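Local coordinates for beta-fructofuranosidase (Bifidobacterium adolescentis, PDB 6NOB), which probably hydrolyses terminal beta-fructofuranoside bonds, as in sucrose, as a glycoside hydrolase of family 32, at residues D444-D456 / A468-V480. Sequence-based numbering, arbitrary orientation.
Sequences DNGRRIVFGWFTD and ANGMMSLPRELHV
Val-450 and Arg-476 exchange both backbone bonds of an antiparallel hydrogen-bonded pair, joining neighbouring strands within the five-bladed beta-propeller expected of family 32. Arg-476 N reaches Val-450 O at 3.1 Å, almost straight (177°), and Val-450 N gives to Arg-476 O. On one side, Leu-478 N bonds Arg-448 O, while a water joins Arg-448 N to Leu-478 O. Between Val-450 and Trp-453 the register shifts by one residue, separating two short ladders. Here the hydroxyl of Ser-473, turned between its own N and carbonyl carbon (chi1 73°), stands in for a backbone acceptor: OG takes Gly-452 N at 3.0 Å, in a bent bond (145°). Ser-473 N returns to Gly-452 O at 2.7 Å. A water bridges OG to Val-450 O, which thus receives both Arg-476 N and the water. Beyond, Phe-454 N binds Met-471 O. Pro-475 lies over one face of the Phe-451 ring, toward its rim, with CB 3.5 Å from CZ. Arg-476 runs out, extended, to salt bridges with Glu-593 and Asp-430. At the turn end, Arg-447 pairs with Asp-443 and Glu-492; a water links its NH1 to Glu-477 OE1, while Glu-477 OE2 accepts His-479 NE2 at 2.8 Å.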
loop_
_atom_site.group_PDB
_atom_site.type_symbol
_atom_site.label_atom_id
_atom_site.label_comp_id
_atom_site.label_asym_id
_atom_site.label_seq_id
_atom_site.Cartn_x
_atom_site.Cartn_y
_atom_site.Cartn_z
ATOM N N ASP A 444 -17.636 0.294 9.844
ATOM C CA ASP A 444 -19.029 0.077 10.222
ATOM C C ASP A 444 -19.748 1.373 10.581
ATOM O O ASP A 444 -20.983 1.411 10.548
ATOM C CB ASP A 444 -19.113 -0.907 11.388
ATOM C CG ASP A 444 -18.842 -2.338 10.963
ATOM O OD1 ASP A 444 -19.453 -2.794 9.975
ATOM O OD2 ASP A 444 -18.015 -3.006 11.618
ATOM N N ASN A 445 -19.013 2.434 10.912
ATOM C CA ASN A 445 -19.610 3.722 11.231
ATOM C C ASN A 445 -19.589 4.690 10.054
ATOM O O ASN A 445 -19.885 5.875 10.236
ATOM C CB ASN A 445 -18.904 4.346 12.434
ATOM C CG ASN A 445 -19.128 3.558 13.712
ATOM O OD1 ASN A 445 -18.182 3.236 14.430
ATOM N ND2 ASN A 445 -20.387 3.241 14.000
ATOM N N GLY A 446 -19.250 4.219 8.857
ATOM C CA GLY A 446 -19.253 5.066 7.684
ATOM C C GLY A 446 -18.020 5.922 7.493
ATOM O O GLY A 446 -17.982 6.713 6.540
ATOM N N ARG A 447 -17.022 5.806 8.369
ATOM C CA ARG A 447 -15.755 6.494 8.163
ATOM C C ARG A 447 -15.091 6.001 6.886
ATOM O O ARG A 447 -14.982 4.793 6.659
ATOM C CB ARG A 447 -14.823 6.253 9.349
ATOM C CG ARG A 447 -14.838 7.322 10.413
ATOM C CD ARG A 447 -13.639 7.164 11.337
ATOM N NE ARG A 447 -13.357 5.761 11.630
ATOM C CZ ARG A 447 -12.392 5.348 12.446
ATOM N NH1 ARG A 447 -11.615 6.232 13.061
ATOM N NH2 ARG A 447 -12.204 4.053 12.654
ATOM N N ARG A 448 -14.642 6.937 6.053
ATOM C CA ARG A 448 -13.875 6.613 4.855
ATOM C C ARG A 448 -12.393 6.641 5.217
ATOM O O ARG A 448 -11.848 7.700 5.545
ATOM C CB ARG A 448 -14.198 7.590 3.728
ATOM C CG ARG A 448 -13.352 7.417 2.473
ATOM C CD ARG A 448 -13.476 6.015 1.891
ATOM N NE ARG A 448 -14.858 5.640 1.597
ATOM C CZ ARG A 448 -15.209 4.538 0.939
ATOM N NH1 ARG A 448 -16.489 4.268 0.716
ATOM N NH2 ARG A 448 -14.278 3.699 0.509
ATOM N N ILE A 449 -11.746 5.479 5.160
ATOM C CA ILE A 449 -10.367 5.307 5.607
ATOM C C ILE A 449 -9.538 4.789 4.442
ATOM O O ILE A 449 -9.957 3.860 3.744
ATOM C CB ILE A 449 -10.284 4.344 6.806
ATOM C CG1 ILE A 449 -11.216 4.817 7.924
ATOM C CG2 ILE A 449 -8.850 4.228 7.298
ATOM C CD1 ILE A 449 -11.490 3.769 8.979
ATOM N N VAL A 450 -8.357 5.374 4.247
ATOM C CA VAL A 450 -7.484 5.036 3.128
ATOM C C VAL A 450 -6.118 4.613 3.658
ATOM O O VAL A 450 -5.590 5.210 4.604
ATOM C CB VAL A 450 -7.351 6.218 2.140
ATOM C CG1 VAL A 450 -6.874 7.475 2.855
ATOM C CG2 VAL A 450 -6.424 5.862 0.978
ATOM N N PHE A 451 -5.559 3.565 3.054
ATOM C CA PHE A 451 -4.182 3.145 3.262
ATOM C C PHE A 451 -3.378 3.363 1.986
ATOM O O PHE A 451 -3.910 3.284 0.875
ATOM C CB PHE A 451 -4.093 1.666 3.646
ATOM C CG PHE A 451 -4.329 1.392 5.098
ATOM C CD1 PHE A 451 -3.305 1.535 6.019
ATOM C CD2 PHE A 451 -5.569 0.962 5.541
ATOM C CE1 PHE A 451 -3.518 1.269 7.360
ATOM C CE2 PHE A 451 -5.788 0.693 6.879
ATOM C CZ PHE A 451 -4.762 0.846 7.789
ATOM N N GLY A 452 -2.082 3.619 2.157
ATOM C CA GLY A 452 -1.174 3.708 1.034
ATOM C C GLY A 452 0.101 2.938 1.317
ATOM O O GLY A 452 0.428 2.638 2.467
ATOM N N TRP A 453 0.813 2.613 0.243
ATOM C CA TRP A 453 2.088 1.913 0.322
ATOM C C TRP A 453 3.207 2.892 0.005
ATOM O O TRP A 453 3.136 3.620 -0.992
ATOM C CB TRP A 453 2.127 0.725 -0.646
ATOM C CG TRP A 453 3.518 0.257 -1.025
ATOM C CD1 TRP A 453 4.520 -0.118 -0.176
ATOM C CD2 TRP A 453 4.040 0.096 -2.353
ATOM N NE1 TRP A 453 5.632 -0.492 -0.891
ATOM C CE2 TRP A 453 5.364 -0.369 -2.230
ATOM C CE3 TRP A 453 3.516 0.303 -3.634
ATOM C CZ2 TRP A 453 6.172 -0.632 -3.335
ATOM C CZ3 TRP A 453 4.319 0.047 -4.730
ATOM C CH2 TRP A 453 5.631 -0.418 -4.575
ATOM N N PHE A 454 4.230 2.916 0.855
ATOM C CA PHE A 454 5.387 3.785 0.644
ATOM C C PHE A 454 6.410 3.031 -0.195
ATOM O O PHE A 454 7.145 2.180 0.312
ATOM C CB PHE A 454 5.972 4.239 1.976
ATOM C CG PHE A 454 5.238 5.394 2.586
ATOM C CD1 PHE A 454 5.119 6.590 1.899
ATOM C CD2 PHE A 454 4.655 5.281 3.839
ATOM C CE1 PHE A 454 4.437 7.657 2.451
ATOM C CE2 PHE A 454 3.971 6.344 4.398
ATOM C CZ PHE A 454 3.863 7.535 3.702
ATOM N N THR A 455 6.447 3.336 -1.491
ATOM C CA THR A 455 7.466 2.804 -2.381
ATOM C C THR A 455 8.707 3.688 -2.322
ATOM O O THR A 455 8.626 4.889 -2.046
ATOM C CB THR A 455 6.944 2.699 -3.818
ATOM O OG1 THR A 455 7.955 2.124 -4.658
ATOM C CG2 THR A 455 6.540 4.060 -4.359
ATOM N N ASP A 456 9.863 3.078 -2.576
ATOM C CA ASP A 456 11.149 3.715 -2.288
ATOM C C ASP A 456 11.657 4.531 -3.480
ATOM O O ASP A 456 12.712 4.264 -4.054
ATOM C CB ASP A 456 12.173 2.665 -1.871
ATOM C CG ASP A 456 13.454 3.284 -1.345
ATOM O OD1 ASP A 456 13.390 4.423 -0.831
ATOM O OD2 ASP A 456 14.522 2.642 -1.460
ATOM N N ALA A 468 12.697 -5.841 5.799
ATOM C CA ALA A 468 11.616 -5.829 4.829
ATOM C C ALA A 468 11.773 -4.638 3.893
ATOM O O ALA A 468 12.370 -3.619 4.251
ATOM C CB ALA A 468 10.250 -5.772 5.521
ATOM N N ASN A 469 11.243 -4.782 2.683
ATOM C CA ASN A 469 11.159 -3.689 1.719
ATOM C C ASN A 469 9.681 -3.374 1.528
ATOM O O ASN A 469 8.990 -4.040 0.750
ATOM C CB ASN A 469 11.830 -4.052 0.398
ATOM C CG ASN A 469 11.846 -2.890 -0.590
ATOM O OD1 ASN A 469 11.028 -1.972 -0.511
ATOM N ND2 ASN A 469 12.782 -2.930 -1.528
ATOM N N GLY A 470 9.203 -2.352 2.230
ATOM C CA GLY A 470 7.826 -1.931 2.096
ATOM C C GLY A 470 7.167 -1.621 3.421
ATOM O O GLY A 470 7.373 -2.330 4.412
ATOM N N MET A 471 6.379 -0.551 3.455
ATOM C CA MET A 471 5.576 -0.238 4.623
ATOM C C MET A 471 4.297 0.439 4.161
ATOM O O MET A 471 4.214 0.967 3.048
ATOM C CB MET A 471 6.334 0.648 5.623
ATOM C CG MET A 471 6.266 2.132 5.326
ATOM S SD MET A 471 7.050 3.129 6.606
ATOM C CE MET A 471 8.772 2.702 6.372
ATOM N N MET A 472 3.290 0.405 5.025
ATOM C CA MET A 472 2.044 1.107 4.773
ATOM C C MET A 472 2.053 2.451 5.486
ATOM O O MET A 472 2.728 2.636 6.502
ATOM C CB MET A 472 0.840 0.283 5.230
ATOM C CG MET A 472 0.775 -1.099 4.608
ATOM S SD MET A 472 0.506 -1.034 2.826
ATOM C CE MET A 472 0.284 -2.770 2.480
ATOM N N SER A 473 1.303 3.393 4.926
ATOM C CA SER A 473 1.075 4.669 5.572
ATOM C C SER A 473 0.301 4.470 6.877
ATOM O O SER A 473 -0.221 3.391 7.169
ATOM C CB SER A 473 0.318 5.598 4.625
ATOM O OG SER A 473 -1.039 5.196 4.505
ATOM N N LEU A 474 0.255 5.524 7.683
ATOM C CA LEU A 474 -0.693 5.468 8.783
ATOM C C LEU A 474 -2.098 5.735 8.244
ATOM O O LEU A 474 -2.268 6.575 7.356
ATOM C CB LEU A 474 -0.330 6.486 9.865
ATOM C CG LEU A 474 0.945 6.185 10.663
ATOM C CD1 LEU A 474 1.349 7.371 11.531
ATOM C CD2 LEU A 474 0.772 4.933 11.515
ATOM N N PRO A 475 -3.111 5.019 8.734
ATOM C CA PRO A 475 -4.451 5.130 8.136
ATOM C C PRO A 475 -5.005 6.544 8.241
ATOM O O PRO A 475 -4.988 7.162 9.309
ATOM C CB PRO A 475 -5.288 4.129 8.942
ATOM C CG PRO A 475 -4.512 3.885 10.200
ATOM C CD PRO A 475 -3.068 4.040 9.833
ATOM N N ARG A 476 -5.495 7.056 7.114
ATOM C CA ARG A 476 -6.011 8.414 7.024
ATOM C C ARG A 476 -7.521 8.402 6.816
ATOM O O ARG A 476 -8.050 7.584 6.057
ATOM C CB ARG A 476 -5.334 9.179 5.885
ATOM C CG ARG A 476 -3.840 9.353 6.075
ATOM C CD ARG A 476 -3.176 9.936 4.839
ATOM N NE ARG A 476 -1.721 9.833 4.919
ATOM C CZ ARG A 476 -0.885 10.277 3.985
ATOM N NH1 ARG A 476 -1.359 10.865 2.896
ATOM N NH2 ARG A 476 0.424 10.137 4.142
ATOM N N GLU A 477 -8.208 9.312 7.501
ATOM C CA GLU A 477 -9.633 9.519 7.299
ATOM C C GLU A 477 -9.835 10.584 6.229
ATOM O O GLU A 477 -9.104 11.577 6.181
ATOM C CB GLU A 477 -10.313 9.943 8.605
ATOM C CG GLU A 477 -11.827 10.107 8.501
ATOM C CD GLU A 477 -12.455 10.598 9.794
ATOM O OE1 GLU A 477 -11.791 10.515 10.851
ATOM O OE2 GLU A 477 -13.613 11.068 9.751
ATOM N N LEU A 478 -10.833 10.374 5.376
ATOM C CA LEU A 478 -11.091 11.248 4.241
ATOM C C LEU A 478 -12.387 12.023 4.436
ATOM O O LEU A 478 -13.393 11.472 4.892
ATOM C CB LEU A 478 -11.164 10.446 2.939
ATOM C CG LEU A 478 -9.890 9.700 2.543
ATOM C CD1 LEU A 478 -10.057 9.049 1.177
ATOM C CD2 LEU A 478 -8.700 10.643 2.552
ATOM N N HIS A 479 -12.349 13.305 4.078
ATOM C CA HIS A 479 -13.534 14.145 4.000
ATOM C C HIS A 479 -13.391 15.071 2.800
ATOM O O HIS A 479 -12.290 15.297 2.293
ATOM C CB HIS A 479 -13.747 14.960 5.287
ATOM C CG HIS A 479 -14.383 14.180 6.394
ATOM N ND1 HIS A 479 -15.738 13.922 6.440
ATOM C CD2 HIS A 479 -13.852 13.602 7.499
ATOM C CE1 HIS A 479 -16.012 13.213 7.520
ATOM N NE2 HIS A 479 -14.885 13.006 8.180
ATOM N N VAL A 480 -14.521 15.601 2.339
ATOM C CA VAL A 480 -14.544 16.603 1.278
ATOM C C VAL A 480 -15.096 17.891 1.870
ATOM O O VAL A 480 -16.254 17.937 2.303
ATOM C CB VAL A 480 -15.374 16.152 0.068
ATOM C CG1 VAL A 480 -15.690 17.344 -0.828
ATOM C CG2 VAL A 480 -14.628 15.082 -0.716
HETATM O O HOH W 1 -11.177 9.189 12.849
HETATM O O HOH W 2 -15.029 9.680 6.589
HETATM O O HOH W 3 -3.109 6.700 4.069
HETATM O O HOH W 4 8.335 -2.105 -1.292
#